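PT26-6P (Thermococcus sp., PDB 2WB7) is of unknown function but is encoded by a family of euryarchaeal mobile elements and probably carries two immunoglobulin-like domains and a helical domain. Local coordinates at residues Phe266-Ala271 with Gly357-Tyr362; Phe286-Asn291 with Gly327-Leu332; Ala361-Asp366 with Ile371-Ala376. One frame throughout, in Å; residues are numbered along the deposited sequence.

Contact 1 (Phe266-Ala271 with Gly357-Tyr362); sequences FIIITA and GLVYAY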
# COMPACT_ATOMS: atom_id res chain seq x y z
N PHE A 266 -1.91 6.24 -7.21
CA PHE A 266 -1.62 7.17 -6.12
C PHE A 266 -1.37 6.44 -4.82
O PHE A 266 -1.64 5.25 -4.70
CB PHE A 266 -2.74 8.20 -5.95
CG PHE A 266 -4.07 7.62 -5.56
CD1 PHE A 266 -4.54 7.76 -4.27
CD2 PHE A 266 -4.87 6.95 -6.47
CE1 PHE A 266 -5.78 7.23 -3.91
CE2 PHE A 266 -6.09 6.43 -6.12
CZ PHE A 266 -6.55 6.56 -4.84
N ILE A 267 -0.82 7.15 -3.84
CA ILE A 267 -0.42 6.50 -2.59
C ILE A 267 -0.87 7.29 -1.38
O ILE A 267 -1.21 8.47 -1.46
CB ILE A 267 1.10 6.30 -2.51
CG1 ILE A 267 1.79 7.58 -2.06
CG2 ILE A 267 1.66 5.87 -3.85
CD1 ILE A 267 3.31 7.52 -2.16
N ILE A 268 -0.91 6.60 -0.25
CA ILE A 268 -1.20 7.24 1.01
C ILE A 268 -0.04 6.98 1.96
O ILE A 268 0.35 5.82 2.17
CB ILE A 268 -2.49 6.71 1.62
CG1 ILE A 268 -3.68 7.07 0.73
CG2 ILE A 268 -2.68 7.26 3.03
CD1 ILE A 268 -5.02 6.65 1.33
N ILE A 269 0.53 8.05 2.51
CA ILE A 269 1.54 7.89 3.55
C ILE A 269 0.87 8.19 4.89
O ILE A 269 0.07 9.14 4.99
CB ILE A 269 2.75 8.81 3.34
CG1 ILE A 269 3.54 8.37 2.11
CG2 ILE A 269 3.65 8.76 4.55
CD1 ILE A 269 3.80 6.88 2.07
N THR A 270 1.17 7.39 5.91
CA THR A 270 0.60 7.62 7.24
C THR A 270 1.67 8.02 8.22
O THR A 270 2.67 7.32 8.39
CB THR A 270 -0.09 6.36 7.82
OG1 THR A 270 -1.20 5.96 7.01
CG2 THR A 270 -0.60 6.67 9.21
N ALA A 271 1.48 9.16 8.88
CA ALA A 271 2.26 9.47 10.05
C ALA A 271 1.28 9.54 11.22
O ALA A 271 0.18 10.07 11.07
CB ALA A 271 2.98 10.77 9.88
N GLY A 357 -7.82 4.05 5.76
CA GLY A 357 -8.07 5.16 4.84
C GLY A 357 -8.56 4.63 3.51
O GLY A 357 -7.95 3.73 2.91
N LEU A 358 -9.68 5.17 3.05
CA LEU A 358 -10.23 4.84 1.76
C LEU A 358 -10.32 6.09 0.88
O LEU A 358 -10.85 7.12 1.29
CB LEU A 358 -11.62 4.22 1.93
CG LEU A 358 -11.75 3.00 2.84
CD1 LEU A 358 -13.19 2.53 2.83
CD2 LEU A 358 -10.86 1.86 2.41
N VAL A 359 -9.79 5.98 -0.34
CA VAL A 359 -9.92 7.03 -1.35
C VAL A 359 -10.48 6.48 -2.64
O VAL A 359 -10.17 5.36 -3.07
CB VAL A 359 -8.57 7.69 -1.65
CG1 VAL A 359 -8.78 8.95 -2.47
CG2 VAL A 359 -7.87 8.03 -0.35
N TYR A 360 -11.31 7.29 -3.28
CA TYR A 360 -11.99 6.94 -4.50
C TYR A 360 -11.83 8.11 -5.45
O TYR A 360 -12.19 9.24 -5.09
CB TYR A 360 -13.47 6.70 -4.20
CG TYR A 360 -14.33 6.40 -5.39
CD1 TYR A 360 -14.45 5.10 -5.87
CD2 TYR A 360 -15.07 7.40 -6.00
CE1 TYR A 360 -15.27 4.82 -6.96
CE2 TYR A 360 -15.89 7.13 -7.10
CZ TYR A 360 -15.98 5.84 -7.57
OH TYR A 360 -16.80 5.57 -8.65
N ALA A 361 -11.29 7.87 -6.64
CA ALA A 361 -11.13 8.95 -7.61
C ALA A 361 -11.38 8.50 -9.05
O ALA A 361 -11.63 7.32 -9.31
CB ALA A 361 -9.76 9.62 -7.47
N TYR A 362 -11.32 9.45 -9.98
CA TYR A 362 -11.49 9.17 -11.39
C TYR A 362 -10.25 9.58 -12.15
O TYR A 362 -9.72 10.68 -11.96
CB TYR A 362 -12.68 9.93 -11.95
CG TYR A 362 -14.00 9.47 -11.40
CD1 TYR A 362 -14.67 8.41 -11.97
CD2 TYR A 362 -14.59 10.10 -10.30
CE1 TYR A 362 -15.89 7.98 -11.47
CE2 TYR A 362 -15.80 9.67 -9.80
CZ TYR A 362 -16.45 8.61 -10.39
OH TYR A 362 -17.65 8.18 -9.89
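V359 meets F266 and I268 with different branches of its side chain. Its CB sits at the edge of the F266 ring, near the ring plane, 3.6 Å from F266 CE1. From there CG1 rises out of the ring plane, still 3.7 Å from F266 CE1 and a little farther from CZ. The other methyl, CG2, turns to the isoleucine and comes 3.6 Å from I268 CD1. With CG1 anti to the backbone N (chi1 -168°), the two methyls are divided between ring and aliphatic tip. No hydrogen bond joins these strands, and the axes of the two segments come no closer than 9.3 Å, at an angle of 156°. In the order of the antiparallel sheet two other strands, 370-379 and 253-261, come between them, so the contact is consistent with a sheet that curls round until these strands face each other, in the sandwich-like packing of an immunoglobulin-like domain. I268 reaches across through an extended chain (chi2 -176°), and its CD1 also lies 4.4 Å from G357 O. I288 of strand 281-290 touches V359 too, continuing the apolar interior. Y360 points the opposite way from V359, and its OH is hydrogen-bonded to Y362 OH at 3.0 Å, with that hydroxyl in the plane of the Y360 ring at its edge.

Contact 2 (Phe286-Asn291 with Gly327-Leu332); sequences FLITPN and GHIGDL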
# COMPACT_ATOMS: atom_id res chain seq x y z
N PHE A 286 -2.51 11.92 7.22
CA PHE A 286 -2.36 11.15 5.99
C PHE A 286 -1.97 12.02 4.80
O PHE A 286 -2.55 13.08 4.58
CB PHE A 286 -3.65 10.42 5.66
CG PHE A 286 -4.12 9.49 6.73
CD1 PHE A 286 -4.99 9.93 7.73
CD2 PHE A 286 -3.74 8.15 6.72
CE1 PHE A 286 -5.45 9.06 8.72
CE2 PHE A 286 -4.20 7.26 7.70
CZ PHE A 286 -5.06 7.72 8.70
N LEU A 287 -1.00 11.56 4.04
CA LEU A 287 -0.61 12.23 2.82
C LEU A 287 -1.21 11.47 1.64
O LEU A 287 -1.07 10.25 1.54
CB LEU A 287 0.90 12.19 2.70
CG LEU A 287 1.50 13.01 1.58
CD1 LEU A 287 0.83 14.36 1.54
CD2 LEU A 287 2.95 13.17 1.87
N ILE A 288 -1.89 12.18 0.75
CA ILE A 288 -2.38 11.57 -0.48
C ILE A 288 -1.63 12.17 -1.67
O ILE A 288 -1.67 13.37 -1.87
CB ILE A 288 -3.89 11.80 -0.65
CG1 ILE A 288 -4.66 11.22 0.53
CG2 ILE A 288 -4.38 11.15 -1.93
CD1 ILE A 288 -6.16 11.37 0.39
N THR A 289 -0.92 11.35 -2.44
CA THR A 289 -0.07 11.86 -3.52
C THR A 289 -0.36 11.15 -4.82
O THR A 289 -0.36 9.92 -4.85
CB THR A 289 1.43 11.59 -3.25
OG1 THR A 289 1.70 11.65 -1.85
CG2 THR A 289 2.31 12.60 -3.97
N PRO A 290 -0.61 11.90 -5.89
CA PRO A 290 -0.69 11.19 -7.16
C PRO A 290 0.70 10.59 -7.38
O PRO A 290 1.69 11.15 -6.91
CB PRO A 290 -0.97 12.30 -8.17
CG PRO A 290 -0.44 13.55 -7.51
CD PRO A 290 -0.78 13.35 -6.06
N ASN A 291 0.76 9.45 -8.05
CA ASN A 291 2.03 8.78 -8.27
C ASN A 291 2.64 9.24 -9.61
O ASN A 291 2.16 8.86 -10.69
CB ASN A 291 1.85 7.27 -8.21
CG ASN A 291 3.06 6.53 -8.70
OD1 ASN A 291 3.94 7.13 -9.31
ND2 ASN A 291 3.11 5.23 -8.45
N GLY A 327 -14.26 13.90 3.04
CA GLY A 327 -14.54 15.00 2.12
C GLY A 327 -14.06 14.81 0.69
O GLY A 327 -13.93 13.67 0.21
N HIS A 328 -13.78 15.94 0.02
CA HIS A 328 -13.35 15.98 -1.38
C HIS A 328 -12.03 16.72 -1.57
O HIS A 328 -11.77 17.71 -0.90
CB HIS A 328 -14.42 16.62 -2.23
CG HIS A 328 -15.62 15.76 -2.39
ND1 HIS A 328 -15.66 14.71 -3.27
CD2 HIS A 328 -16.81 15.75 -1.73
CE1 HIS A 328 -16.83 14.10 -3.17
NE2 HIS A 328 -17.54 14.72 -2.24
N ILE A 329 -11.22 16.24 -2.51
CA ILE A 329 -9.90 16.83 -2.74
C ILE A 329 -9.93 17.73 -3.96
O ILE A 329 -9.15 18.69 -4.05
CB ILE A 329 -8.86 15.74 -3.02
CG1 ILE A 329 -8.85 14.71 -1.90
CG2 ILE A 329 -7.48 16.36 -3.23
CD1 ILE A 329 -8.32 13.40 -2.28
N GLY A 330 -10.85 17.42 -4.88
CA GLY A 330 -10.80 18.01 -6.22
C GLY A 330 -9.74 17.29 -7.06
O GLY A 330 -9.67 16.06 -7.07
N ASP A 331 -8.90 18.04 -7.75
CA ASP A 331 -7.86 17.43 -8.55
C ASP A 331 -6.70 17.17 -7.64
O ASP A 331 -6.24 18.08 -6.97
CB ASP A 331 -7.47 18.37 -9.70
CG ASP A 331 -8.65 18.65 -10.65
OD1 ASP A 331 -9.01 17.73 -11.43
OD2 ASP A 331 -9.21 19.77 -10.61
N LEU A 332 -6.23 15.92 -7.56
CA LEU A 332 -5.04 15.65 -6.76
C LEU A 332 -3.79 15.84 -7.59
O LEU A 332 -3.05 14.90 -7.87
CB LEU A 332 -5.04 14.29 -6.05
CG LEU A 332 -5.63 13.02 -6.64
CD1 LEU A 332 -5.26 11.88 -5.72
CD2 LEU A 332 -7.15 13.13 -6.76
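I288 packs against two residues of the 327-332 segment, one with each branch. Its CG2 methyl faces L332 CD1 at 4.0 Å, while the longer branch carries CD1 to I329 CD1, also at 4.0 Å. CG1 is anti to the carbonyl carbon (chi1 -59°), which sends the two branches to different partners. The closely packed side lies around I288 and L332: both are buried, and F308 of strand 301-314 and F338 of strand 336-343 also touch I288. P290 closes over the L332 backbone, with L332 O beside its ring carbons CB, CG and CD, while the nearest side-chain approach, P290 CD to L332 CB, is 4.4 Å. The solvent side is that of I329, partly exposed and touching here through its terminal methyl, with H328 and D331 exposed nearby. In the fold, the contact brings the end of one of the two outermost strands, 319-331, over strand 281-290, far from it in the strand order, consistent with a curled sheet. A proline has no N-H to offer the L332 carbonyl and no hydrogen bond crosses between the segments, which implies that apolar contact, not strand pairing, holds them together.

Contact 3 (Ala361-Asp366 with Ile371-Ala376); sequences AYVERD and IPIWLA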
# COMPACT_ATOMS: atom_id res chain seq x y z
N ALA A 361 -11.29 7.87 -6.64
CA ALA A 361 -11.13 8.95 -7.61
C ALA A 361 -11.38 8.50 -9.05
O ALA A 361 -11.63 7.32 -9.31
CB ALA A 361 -9.76 9.62 -7.47
N TYR A 362 -11.32 9.45 -9.98
CA TYR A 362 -11.49 9.17 -11.39
C TYR A 362 -10.25 9.58 -12.15
O TYR A 362 -9.72 10.68 -11.96
CB TYR A 362 -12.68 9.93 -11.95
CG TYR A 362 -14.00 9.47 -11.40
CD1 TYR A 362 -14.67 8.41 -11.97
CD2 TYR A 362 -14.59 10.10 -10.30
CE1 TYR A 362 -15.89 7.98 -11.47
CE2 TYR A 362 -15.80 9.67 -9.80
CZ TYR A 362 -16.45 8.61 -10.39
OH TYR A 362 -17.65 8.18 -9.89
N VAL A 363 -9.78 8.69 -13.00
CA VAL A 363 -8.79 9.04 -13.98
C VAL A 363 -9.57 9.43 -15.22
O VAL A 363 -10.33 8.61 -15.75
CB VAL A 363 -7.92 7.84 -14.31
CG1 VAL A 363 -6.97 8.16 -15.45
CG2 VAL A 363 -7.18 7.37 -13.06
N GLU A 364 -9.43 10.68 -15.66
CA GLU A 364 -10.13 11.12 -16.86
C GLU A 364 -9.26 11.00 -18.10
O GLU A 364 -8.32 11.78 -18.30
CB GLU A 364 -10.66 12.55 -16.75
CG GLU A 364 -11.81 12.73 -17.72
CD GLU A 364 -11.81 14.07 -18.47
OE1 GLU A 364 -11.27 15.08 -17.95
OE2 GLU A 364 -12.39 14.08 -19.58
N ARG A 365 -9.60 10.02 -18.93
CA ARG A 365 -8.89 9.74 -20.16
C ARG A 365 -9.13 10.83 -21.20
O ARG A 365 -10.19 11.46 -21.22
CB ARG A 365 -9.38 8.40 -20.70
CG ARG A 365 -8.38 7.65 -21.49
CD ARG A 365 -8.79 6.20 -21.55
NE ARG A 365 -10.16 6.07 -22.02
CZ ARG A 365 -10.73 4.91 -22.37
NH1 ARG A 365 -10.05 3.78 -22.27
NH2 ARG A 365 -11.97 4.89 -22.80
N ASP A 366 -8.14 11.06 -22.05
CA ASP A 366 -8.23 12.15 -23.04
C ASP A 366 -9.51 12.10 -23.86
O ASP A 366 -9.96 13.13 -24.34
CB ASP A 366 -7.01 12.15 -23.96
CG ASP A 366 -6.81 10.81 -24.66
OD1 ASP A 366 -7.55 9.84 -24.31
OD2 ASP A 366 -5.93 10.72 -25.54
N ILE A 371 -12.50 6.85 -15.59
CA ILE A 371 -12.26 5.53 -14.99
C ILE A 371 -12.07 5.59 -13.46
O ILE A 371 -11.12 6.20 -12.97
CB ILE A 371 -11.00 4.88 -15.60
CG1 ILE A 371 -11.11 4.79 -17.11
CG2 ILE A 371 -10.78 3.50 -15.05
CD1 ILE A 371 -9.93 4.14 -17.77
N PRO A 372 -12.96 4.92 -12.70
CA PRO A 372 -12.95 5.00 -11.24
C PRO A 372 -11.83 4.17 -10.62
O PRO A 372 -11.67 3.00 -10.97
CB PRO A 372 -14.31 4.40 -10.84
CG PRO A 372 -15.02 4.08 -12.14
CD PRO A 372 -13.97 3.97 -13.18
N ILE A 373 -11.06 4.76 -9.71
CA ILE A 373 -10.05 3.99 -8.99
C ILE A 373 -10.22 4.19 -7.50
O ILE A 373 -10.77 5.22 -7.05
CB ILE A 373 -8.64 4.39 -9.39
CG1 ILE A 373 -8.49 5.91 -9.35
CG2 ILE A 373 -8.31 3.85 -10.77
CD1 ILE A 373 -7.09 6.36 -9.59
N TRP A 374 -9.77 3.21 -6.72
CA TRP A 374 -9.85 3.29 -5.28
C TRP A 374 -8.56 2.82 -4.65
O TRP A 374 -7.81 2.03 -5.24
CB TRP A 374 -11.02 2.45 -4.76
CG TRP A 374 -10.87 0.98 -5.00
CD1 TRP A 374 -11.24 0.29 -6.10
CD2 TRP A 374 -10.29 0.03 -4.10
NE1 TRP A 374 -10.95 -1.04 -5.95
CE2 TRP A 374 -10.36 -1.23 -4.73
CE3 TRP A 374 -9.71 0.11 -2.83
CZ2 TRP A 374 -9.88 -2.39 -4.14
CZ3 TRP A 374 -9.23 -1.05 -2.24
CH2 TRP A 374 -9.32 -2.28 -2.89
N LEU A 375 -8.30 3.32 -3.44
CA LEU A 375 -7.18 2.85 -2.64
C LEU A 375 -7.61 2.64 -1.19
O LEU A 375 -8.43 3.41 -0.64
CB LEU A 375 -6.00 3.82 -2.68
CG LEU A 375 -4.72 3.33 -2.01
CD1 LEU A 375 -4.05 2.28 -2.84
CD2 LEU A 375 -3.76 4.48 -1.82
N ALA A 376 -7.09 1.58 -0.59
CA ALA A 376 -7.29 1.34 0.83
C ALA A 376 -5.91 1.20 1.43
O ALA A 376 -5.04 0.54 0.86
CB ALA A 376 -8.11 0.07 1.06
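A361 O receives the backbone N-H of I373 at 2.7 Å, nearly straight at 170°, and the CA-H of P372 also approaches it, with P372 CA 3.3 Å away. The reciprocal bond, A361 N to I373 O, is equally short at 2.7 Å, so A361 and I373 form a hydrogen-bonded antiparallel pair. Two residues on, V363 and I371 repeat the pattern, with V363 N to I371 O and I371 N to V363 O both at 2.8 Å. Between them Y362 and P372 make the non-hydrogen-bonded pair, where the proline's missing N-H costs no bond of this pairing. These residues belong to the beta hairpin of strands 350-364 and 370-379, and their CA positions pair in uninterrupted register. On the face shared by A361, V363, I371 and I373, V363 CG2 meets I373 CD1 at 3.6 Å. I373 CG1 stands between its own backbone N and carbonyl carbon (chi1 49°), which brings it close to A361 O before the chain extends to V363. On the other face the Y362 ring meets P372 obliquely, with Y362 CE1 4.0 Å from P372 CB. Replacing Y362 by an alanine would probably leave P372 without this aromatic neighbour and the Y360 hydroxyl without its hydrogen-bonding mate. Past the paired residues, R365 CD lies 4.5 Å from I371 CD1, and its NH1 hydrogen-bonds W103 O and V127 O, both in the first immunoglobulin-like domain; its NH2 makes a salt bridge to D367.

Followed from the N terminus, the chain lays down 266-271, then 286-291 on the neighbouring strand, where probable backbone hydrogen bonds such as I269 O to L287 N (2.8 Å) tie contact 1 to contact 2. Segment 327-332 then closes contact 2, a loop of 35 intervening residues that lies wholly within the longer loop, of 85 residues, closed when 357-362 completes contact 1. Contact 3 starts on A361 and Y362, where contact 1 ends, and closes a short hairpin turn, so no loops cross. Contacts 1 and 2 join strands that are not neighbours in one antiparallel sheet, whereas contact 3 joins adjacent ones; V359 O to L375 N (2.8 Å) extends that pairing back into contact 1.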